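Local coordinates for protein putative siderophore-degrading esterase (Eurofung) (Emericella nidulans, PDB 6GUO) that hydrolyses the bacterial xenosiderophore enterobactin to N-(2,3-dihydroxybenzoyl)-L-serine, an esterase activity required for intracellular release of iron, at residues L169-P179 with I199-I207; P179-P190 with F213-F224. One frame throughout, in Å; residues are numbered along the deposited sequence.

Contact 1 and contact 2 are neighbours in the alpha/beta-hydrolase fold, their centres about 9 Å apart, and they share P179. Along the chain their segments alternate: helix 166-177 is followed, after a short loop, by strand 184-188, and helix 199-208 precedes strand 219-225, so each contact joins one helix-strand unit to the next. Contact 1 pairs the two helices, while contact 2 pairs the two strands as adjacent parallel members of the central sheet. The layers meet, among other points, where the L175 side chain packs on P218. Helix 166-177 follows a GxSxG sequence, consistent with the nucleophile elbow of this fold, with the side chains of L169 (contact 1) and S189 (contact 2) near this presumed elbow.

Contact 1. Residues L169-P179 with I199-I207; sequences LFALHALFTKP and ILTEARRFI
Two helices of the alpha/beta-hydrolase fold meet here, 169-177 and 199-207, and F176 of the first is a knob in a hole formed by I199, E202, A203 and F206 of the second. Their axes approach to 8.8 Å with their N-to-C directions 29° apart. The F176 ring lies flat against the second helix: A203 CA stands 3.7 Å from the ring centroid, nearly on the ring normal, a CH-pi contact. At the ring's edge I199 CG1 lies in plane, while F206 meets F176 obliquely, F206 CG being 3.7 Å from F176 CD1. I199 returns the packing as a knob among L169, L172, F176 and H173. With CG1 anti to its backbone N (chi1 -160°), its CD1 is directed at the turn of H173 and ends 3.6 Å from H173 N.

The polar side is held by H173 and E202. ND1 of H173 donates to E202 OE1 at 2.6 Å and 164°, close to the ring plane and on the syn lone pair; ring and carboxylate are almost coplanar. H173 NE2 is hydrogen-bonded to D132, so both ring nitrogens are engaged and the rotation of the ring is fixed. T177 adds its methyl, CG2 lying 3.7 Å from E202 CD, and its OG1 donates to H173 O, on the other face of that carbonyl from T177 N. Beyond E202 a water donates to F176 O and E202 O, bridging the backbones of the two helices, and accepts from R205 NH1.

F206 also forms a cation-pi contact with R270. Helix 254-268 borders the pair through L261 and L265, which touch L172 and F176, whereas helix 131-150 packs on F170 and A174, and L172, A174 and L175 rest on strand 184-188.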
# COMPACT_ATOMS: atom_id res chain seq x y z
N LEU A 169 0.63 -5.08 19.01
CA LEU A 169 0.53 -5.54 20.40
C LEU A 169 -0.60 -6.56 20.54
O LEU A 169 -0.42 -7.62 21.16
CB LEU A 169 0.30 -4.34 21.34
CG LEU A 169 0.08 -4.63 22.83
CD1 LEU A 169 1.32 -5.25 23.44
CD2 LEU A 169 -0.31 -3.36 23.56
N PHE A 170 -1.75 -6.23 19.95
CA PHE A 170 -2.92 -7.11 19.92
C PHE A 170 -2.62 -8.46 19.27
O PHE A 170 -2.97 -9.50 19.81
CB PHE A 170 -4.09 -6.41 19.21
CG PHE A 170 -5.33 -7.24 19.10
CD1 PHE A 170 -6.22 -7.33 20.18
CD2 PHE A 170 -5.63 -7.93 17.93
CE1 PHE A 170 -7.37 -8.09 20.09
CE2 PHE A 170 -6.79 -8.70 17.84
CZ PHE A 170 -7.66 -8.78 18.92
N ALA A 171 -1.96 -8.42 18.11
CA ALA A 171 -1.52 -9.64 17.42
C ALA A 171 -0.62 -10.51 18.29
O ALA A 171 -0.81 -11.73 18.36
CB ALA A 171 -0.81 -9.28 16.12
N LEU A 172 0.35 -9.89 18.97
CA LEU A 172 1.22 -10.60 19.90
C LEU A 172 0.45 -11.20 21.07
O LEU A 172 0.67 -12.37 21.43
CB LEU A 172 2.34 -9.69 20.41
CG LEU A 172 3.38 -9.25 19.36
CD1 LEU A 172 4.40 -8.32 19.98
CD2 LEU A 172 4.07 -10.45 18.71
N HIS A 173 -0.46 -10.42 21.65
CA HIS A 173 -1.34 -10.92 22.71
C HIS A 173 -2.14 -12.16 22.28
O HIS A 173 -2.22 -13.14 23.02
CB HIS A 173 -2.27 -9.82 23.22
CG HIS A 173 -3.25 -10.30 24.24
ND1 HIS A 173 -2.88 -10.64 25.52
CD2 HIS A 173 -4.58 -10.52 24.16
CE1 HIS A 173 -3.94 -11.04 26.19
NE2 HIS A 173 -4.99 -10.98 25.39
N ALA A 174 -2.70 -12.12 21.07
CA ALA A 174 -3.42 -13.26 20.51
C ALA A 174 -2.51 -14.48 20.40
O ALA A 174 -2.85 -15.55 20.91
CB ALA A 174 -4.01 -12.91 19.15
N LEU A 175 -1.34 -14.30 19.78
CA LEU A 175 -0.33 -15.37 19.68
C LEU A 175 0.03 -16.01 21.04
O LEU A 175 0.01 -17.23 21.17
CB LEU A 175 0.94 -14.86 18.99
CG LEU A 175 2.18 -15.76 18.98
CD1 LEU A 175 1.89 -17.08 18.29
CD2 LEU A 175 3.35 -15.06 18.31
N PHE A 176 0.34 -15.17 22.02
CA PHE A 176 0.89 -15.67 23.29
C PHE A 176 -0.14 -16.30 24.21
O PHE A 176 0.20 -17.19 24.97
CB PHE A 176 1.66 -14.57 24.04
CG PHE A 176 2.83 -14.00 23.27
CD1 PHE A 176 3.63 -14.80 22.45
CD2 PHE A 176 3.15 -12.65 23.38
CE1 PHE A 176 4.70 -14.27 21.76
CE2 PHE A 176 4.23 -12.11 22.69
CZ PHE A 176 5.00 -12.92 21.88
N THR A 177 -1.40 -15.86 24.12
CA THR A 177 -2.47 -16.38 25.00
C THR A 177 -3.44 -17.35 24.33
O THR A 177 -4.03 -18.20 25.01
CB THR A 177 -3.27 -15.22 25.64
OG1 THR A 177 -3.98 -14.50 24.64
CG2 THR A 177 -2.34 -14.28 26.39
N LYS A 178 -3.62 -17.23 23.01
CA LYS A 178 -4.52 -18.11 22.27
C LYS A 178 -3.88 -18.42 20.90
O LYS A 178 -4.41 -18.02 19.86
CB LYS A 178 -5.90 -17.45 22.16
CG LYS A 178 -7.06 -18.42 21.90
CD LYS A 178 -8.42 -17.81 22.23
CE LYS A 178 -8.97 -16.93 21.11
NZ LYS A 178 -10.31 -16.36 21.43
N PRO A 179 -2.74 -19.15 20.89
CA PRO A 179 -1.95 -19.34 19.66
C PRO A 179 -2.66 -20.03 18.49
O PRO A 179 -2.26 -19.83 17.35
CB PRO A 179 -0.75 -20.19 20.13
CG PRO A 179 -1.14 -20.76 21.44
CD PRO A 179 -2.08 -19.77 22.06
N ILE A 199 3.57 -7.13 27.69
CA ILE A 199 3.47 -8.21 26.69
C ILE A 199 4.59 -9.25 26.81
O ILE A 199 4.41 -10.40 26.43
CB ILE A 199 3.41 -7.67 25.23
CG1 ILE A 199 2.83 -8.71 24.25
CG2 ILE A 199 4.78 -7.22 24.73
CD1 ILE A 199 1.35 -8.98 24.42
N LEU A 200 5.75 -8.84 27.34
CA LEU A 200 6.88 -9.76 27.53
C LEU A 200 6.63 -10.79 28.63
O LEU A 200 7.16 -11.90 28.56
CB LEU A 200 8.17 -8.97 27.80
CG LEU A 200 8.60 -7.99 26.70
CD1 LEU A 200 9.97 -7.42 27.03
CD2 LEU A 200 8.61 -8.62 25.32
N THR A 201 5.81 -10.44 29.62
CA THR A 201 5.32 -11.42 30.60
C THR A 201 4.54 -12.53 29.89
O THR A 201 4.77 -13.71 30.15
CB THR A 201 4.43 -10.75 31.67
OG1 THR A 201 5.10 -9.61 32.22
CG2 THR A 201 4.09 -11.73 32.81
N GLU A 202 3.64 -12.14 28.98
CA GLU A 202 2.87 -13.11 28.20
C GLU A 202 3.76 -13.89 27.23
O GLU A 202 3.57 -15.09 27.06
CB GLU A 202 1.73 -12.42 27.45
CG GLU A 202 0.70 -11.80 28.38
CD GLU A 202 -0.52 -11.26 27.65
OE1 GLU A 202 -0.44 -10.96 26.44
OE2 GLU A 202 -1.58 -11.13 28.31
N ALA A 203 4.73 -13.22 26.61
CA ALA A 203 5.72 -13.88 25.74
C ALA A 203 6.47 -15.00 26.46
O ALA A 203 6.62 -16.10 25.93
CB ALA A 203 6.71 -12.87 25.19
N ARG A 204 6.94 -14.71 27.67
CA ARG A 204 7.71 -15.68 28.46
C ARG A 204 6.87 -16.84 28.99
O ARG A 204 7.36 -17.97 29.08
CB ARG A 204 8.48 -14.98 29.59
CG ARG A 204 9.70 -14.24 29.06
CD ARG A 204 10.07 -13.00 29.87
NE ARG A 204 10.96 -12.13 29.10
CZ ARG A 204 11.26 -10.87 29.40
NH1 ARG A 204 10.75 -10.27 30.48
NH2 ARG A 204 12.09 -10.19 28.61
N ARG A 205 5.61 -16.57 29.33
CA ARG A 205 4.65 -17.63 29.67
C ARG A 205 4.39 -18.53 28.45
O ARG A 205 4.33 -19.75 28.57
CB ARG A 205 3.34 -17.03 30.20
CG ARG A 205 2.25 -18.05 30.54
CD ARG A 205 1.12 -17.41 31.33
NE ARG A 205 -0.02 -18.31 31.50
CZ ARG A 205 -1.03 -18.48 30.63
NH1 ARG A 205 -1.08 -17.81 29.47
NH2 ARG A 205 -2.01 -19.33 30.92
N PHE A 206 4.25 -17.91 27.28
CA PHE A 206 4.11 -18.65 26.02
C PHE A 206 5.36 -19.49 25.74
O PHE A 206 5.25 -20.65 25.37
CB PHE A 206 3.83 -17.70 24.85
CG PHE A 206 3.89 -18.37 23.50
CD1 PHE A 206 2.80 -19.07 23.00
CD2 PHE A 206 5.05 -18.29 22.73
CE1 PHE A 206 2.87 -19.69 21.76
CE2 PHE A 206 5.12 -18.91 21.49
CZ PHE A 206 4.03 -19.61 21.00
N ILE A 207 6.54 -18.89 25.90
CA ILE A 207 7.81 -19.60 25.71
C ILE A 207 7.91 -20.82 26.65
O ILE A 207 8.37 -21.88 26.23
CB ILE A 207 9.03 -18.65 25.86
CG1 ILE A 207 9.14 -17.75 24.63
CG2 ILE A 207 10.34 -19.42 26.04
CD1 ILE A 207 9.94 -16.48 24.84
O HOH W 1 0.88 -16.27 27.55
O HOH W 2 -3.68 -18.11 27.92

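Contact 2. Residues P179-P190 with F213-F224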
# COMPACT_ATOMS: atom_id res chain seq x y z
N PRO A 179 -2.74 -19.15 20.89
CA PRO A 179 -1.95 -19.34 19.66
C PRO A 179 -2.66 -20.03 18.49
O PRO A 179 -2.26 -19.83 17.35
CB PRO A 179 -0.75 -20.19 20.13
CG PRO A 179 -1.14 -20.76 21.44
CD PRO A 179 -2.08 -19.77 22.06
N SER A 180 -3.70 -20.82 18.77
CA SER A 180 -4.51 -21.43 17.70
C SER A 180 -5.53 -20.50 17.04
O SER A 180 -6.17 -20.91 16.07
CB SER A 180 -5.23 -22.67 18.24
OG SER A 180 -4.29 -23.62 18.70
N SER A 181 -5.68 -19.27 17.54
CA SER A 181 -6.63 -18.28 17.00
C SER A 181 -6.47 -18.07 15.50
O SER A 181 -7.46 -18.04 14.75
CB SER A 181 -6.42 -16.91 17.66
OG SER A 181 -6.66 -16.97 19.05
N PHE A 182 -5.22 -17.90 15.08
CA PHE A 182 -4.86 -17.71 13.68
C PHE A 182 -3.64 -18.56 13.36
O PHE A 182 -2.87 -18.91 14.25
CB PHE A 182 -4.54 -16.23 13.40
CG PHE A 182 -5.69 -15.30 13.68
CD1 PHE A 182 -6.60 -14.98 12.68
CD2 PHE A 182 -5.90 -14.80 14.96
CE1 PHE A 182 -7.68 -14.14 12.94
CE2 PHE A 182 -6.98 -13.96 15.23
CZ PHE A 182 -7.87 -13.64 14.22
N ASP A 183 -3.47 -18.89 12.08
CA ASP A 183 -2.29 -19.65 11.63
C ASP A 183 -1.05 -18.76 11.59
O ASP A 183 0.05 -19.21 11.94
CB ASP A 183 -2.54 -20.25 10.25
CG ASP A 183 -3.70 -21.22 10.24
OD1 ASP A 183 -3.63 -22.20 11.00
OD2 ASP A 183 -4.68 -21.00 9.50
N VAL A 184 -1.25 -17.51 11.18
CA VAL A 184 -0.18 -16.55 10.94
C VAL A 184 -0.50 -15.24 11.65
O VAL A 184 -1.62 -14.75 11.58
CB VAL A 184 -0.02 -16.29 9.43
CG1 VAL A 184 1.13 -15.33 9.16
CG2 VAL A 184 0.19 -17.60 8.68
N TYR A 185 0.51 -14.69 12.33
CA TYR A 185 0.40 -13.41 13.03
C TYR A 185 1.39 -12.45 12.41
O TYR A 185 2.57 -12.78 12.25
CB TYR A 185 0.68 -13.58 14.51
CG TYR A 185 -0.26 -14.56 15.16
CD1 TYR A 185 -1.38 -14.12 15.87
CD2 TYR A 185 -0.05 -15.94 15.06
CE1 TYR A 185 -2.25 -15.02 16.46
CE2 TYR A 185 -0.92 -16.84 15.65
CZ TYR A 185 -2.02 -16.38 16.34
OH TYR A 185 -2.88 -17.27 16.92
N LEU A 186 0.90 -11.28 12.04
CA LEU A 186 1.71 -10.25 11.41
C LEU A 186 1.64 -9.05 12.34
O LEU A 186 0.64 -8.34 12.38
CB LEU A 186 1.17 -9.95 10.02
CG LEU A 186 1.02 -11.15 9.09
CD1 LEU A 186 0.21 -10.77 7.86
CD2 LEU A 186 2.38 -11.70 8.68
N ALA A 187 2.70 -8.89 13.14
CA ALA A 187 2.78 -7.83 14.14
C ALA A 187 3.73 -6.75 13.64
O ALA A 187 4.95 -6.89 13.75
CB ALA A 187 3.26 -8.41 15.47
N ALA A 188 3.16 -5.68 13.11
CA ALA A 188 3.93 -4.58 12.52
C ALA A 188 4.11 -3.46 13.53
O ALA A 188 3.13 -2.97 14.11
CB ALA A 188 3.22 -4.08 11.28
N SER A 189 5.36 -3.06 13.77
CA SER A 189 5.70 -2.04 14.77
C SER A 189 4.93 -2.23 16.08
O SER A 189 4.31 -1.30 16.56
CB SER A 189 5.42 -0.65 14.19
OG SER A 189 6.06 -0.50 12.94
N PRO A 190 4.96 -3.44 16.65
CA PRO A 190 4.11 -3.71 17.82
C PRO A 190 4.53 -2.86 19.01
O PRO A 190 5.73 -2.68 19.25
CB PRO A 190 4.36 -5.19 18.10
CG PRO A 190 5.74 -5.43 17.58
CD PRO A 190 5.82 -4.59 16.33
N PHE A 213 -0.82 -25.29 25.26
CA PHE A 213 -0.80 -24.90 23.85
C PHE A 213 -0.14 -25.98 22.97
O PHE A 213 0.60 -25.64 22.03
CB PHE A 213 -0.06 -23.57 23.67
CG PHE A 213 -0.51 -22.47 24.60
CD1 PHE A 213 -1.83 -22.06 24.63
CD2 PHE A 213 0.41 -21.83 25.43
CE1 PHE A 213 -2.24 -21.04 25.48
CE2 PHE A 213 0.02 -20.81 26.28
CZ PHE A 213 -1.31 -20.41 26.31
N SER A 214 -0.41 -27.25 23.26
CA SER A 214 0.29 -28.37 22.60
C SER A 214 0.00 -28.45 21.10
O SER A 214 0.92 -28.64 20.30
CB SER A 214 -0.07 -29.70 23.27
OG SER A 214 -1.45 -30.00 23.11
N SER A 215 -1.27 -28.31 20.73
CA SER A 215 -1.70 -28.33 19.33
C SER A 215 -1.80 -26.91 18.76
O SER A 215 -2.89 -26.37 18.57
CB SER A 215 -3.03 -29.08 19.17
OG SER A 215 -3.38 -29.21 17.81
N ALA A 216 -0.64 -26.31 18.51
CA ALA A 216 -0.55 -25.03 17.81
C ALA A 216 0.84 -24.91 17.18
O ALA A 216 1.84 -25.20 17.84
CB ALA A 216 -0.80 -23.87 18.76
N HIS A 217 0.88 -24.50 15.91
CA HIS A 217 2.14 -24.34 15.17
C HIS A 217 2.15 -22.96 14.51
O HIS A 217 2.18 -22.85 13.29
CB HIS A 217 2.28 -25.44 14.11
CG HIS A 217 1.87 -26.80 14.59
ND1 HIS A 217 0.55 -27.18 14.69
CD2 HIS A 217 2.61 -27.86 15.01
CE1 HIS A 217 0.49 -28.42 15.15
NE2 HIS A 217 1.72 -28.85 15.35
N PRO A 218 2.13 -21.90 15.33
CA PRO A 218 1.96 -20.56 14.77
C PRO A 218 3.17 -20.03 14.01
O PRO A 218 4.30 -20.47 14.23
CB PRO A 218 1.70 -19.70 16.01
CG PRO A 218 2.42 -20.41 17.10
CD PRO A 218 2.26 -21.86 16.80
N VAL A 219 2.89 -19.08 13.12
CA VAL A 219 3.90 -18.38 12.34
C VAL A 219 3.79 -16.91 12.74
O VAL A 219 2.68 -16.40 12.87
CB VAL A 219 3.65 -18.55 10.83
CG1 VAL A 219 4.60 -17.70 10.01
CG2 VAL A 219 3.77 -20.02 10.45
N LEU A 220 4.93 -16.25 12.95
CA LEU A 220 4.97 -14.82 13.29
C LEU A 220 5.92 -14.06 12.36
O LEU A 220 7.04 -14.50 12.12
CB LEU A 220 5.43 -14.62 14.74
CG LEU A 220 5.67 -13.18 15.23
CD1 LEU A 220 4.40 -12.35 15.18
CD2 LEU A 220 6.26 -13.18 16.62
N ARG A 221 5.46 -12.91 11.87
CA ARG A 221 6.33 -11.94 11.21
C ARG A 221 6.30 -10.65 12.01
O ARG A 221 5.24 -10.05 12.18
CB ARG A 221 5.89 -11.66 9.77
CG ARG A 221 6.92 -10.83 9.00
CD ARG A 221 6.53 -10.66 7.54
NE ARG A 221 7.65 -10.17 6.72
CZ ARG A 221 7.79 -8.94 6.22
NH1 ARG A 221 8.86 -8.66 5.48
NH2 ARG A 221 6.89 -7.98 6.45
N LEU A 222 7.47 -10.25 12.52
CA LEU A 222 7.66 -8.97 13.19
C LEU A 222 8.24 -7.98 12.20
O LEU A 222 9.00 -8.36 11.32
CB LEU A 222 8.63 -9.11 14.36
CG LEU A 222 8.04 -9.84 15.58
CD1 LEU A 222 9.15 -10.40 16.45
CD2 LEU A 222 7.15 -8.89 16.37
N SER A 223 7.89 -6.71 12.35
CA SER A 223 8.51 -5.67 11.53
C SER A 223 8.53 -4.32 12.23
O SER A 223 7.78 -4.08 13.18
CB SER A 223 7.80 -5.56 10.17
OG SER A 223 6.50 -5.03 10.31
N PHE A 224 9.41 -3.45 11.75
CA PHE A 224 9.49 -2.08 12.23
C PHE A 224 10.24 -1.24 11.21
O PHE A 224 10.95 -1.77 10.36
CB PHE A 224 10.18 -2.02 13.61
CG PHE A 224 11.59 -2.54 13.63
CD1 PHE A 224 12.68 -1.69 13.43
CD2 PHE A 224 11.84 -3.90 13.84
CE1 PHE A 224 13.98 -2.18 13.45
CE2 PHE A 224 13.14 -4.39 13.86
CZ PHE A 224 14.21 -3.53 13.66
O HOH W 3 0.60 -21.81 11.08
O HOH W 4 6.21 -2.27 10.82
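V184 to A188 and V219 to S223 pair in parallel register, and this part of the contact is the densely packed one. V219 N opens the series by donating to D183 O at 3.1 Å. Y185 N donates to V219 O at 2.8 Å, Y185 O accepts from R221 N, and A187 N and A187 O continue the alternation with R221 O and S223 N. S189 N closes the series on S223 O at 2.7 Å, with the donor well above the carbonyl plane. At this buried end a water joins S189 OG to S223 OG, and S189 OG is also bonded to E228. On one side of the sheet L220 CD1 lies 4.0 Å from Y185 CB and also touches A187 CB, while L222 CD2 touches both A187 CB and, at 3.9 Å, P190 CG. The other side carries V184 beside V219, pointing the same way, and L186 CD2 across R221 CB at 3.7 Å. R221 runs extended from CG to NE, which takes its guanidinium to a salt bridge with E275 of strand 273-279.

These are two of the inner strands of the alpha/beta-hydrolase sheet: strand 156-164 hydrogen-bonds to V184, L186 and A188 on their far side, and helix 166-177 covers Y185 and P218. The Y185 ring takes V219 O at its edge, and its hydroxyl, gripped twice, donates to P179 O at 2.7 Å from above that carbonyl's plane and accepts from F182 N, fixing the turn that leads into the strand.

Before the strands, P179 is still well covered: A216 CB packs against its CB, and F213 crosses it at about a right angle, F213 CD1 being 3.5 Å from P179 CD. The loose, solvent side is formed by exposed F213, S180, H217 and S215. S180 OG makes only a weak hydrogen bond to the carbonyl of poorly ordered S215, and a water spans D183 O and H217 O.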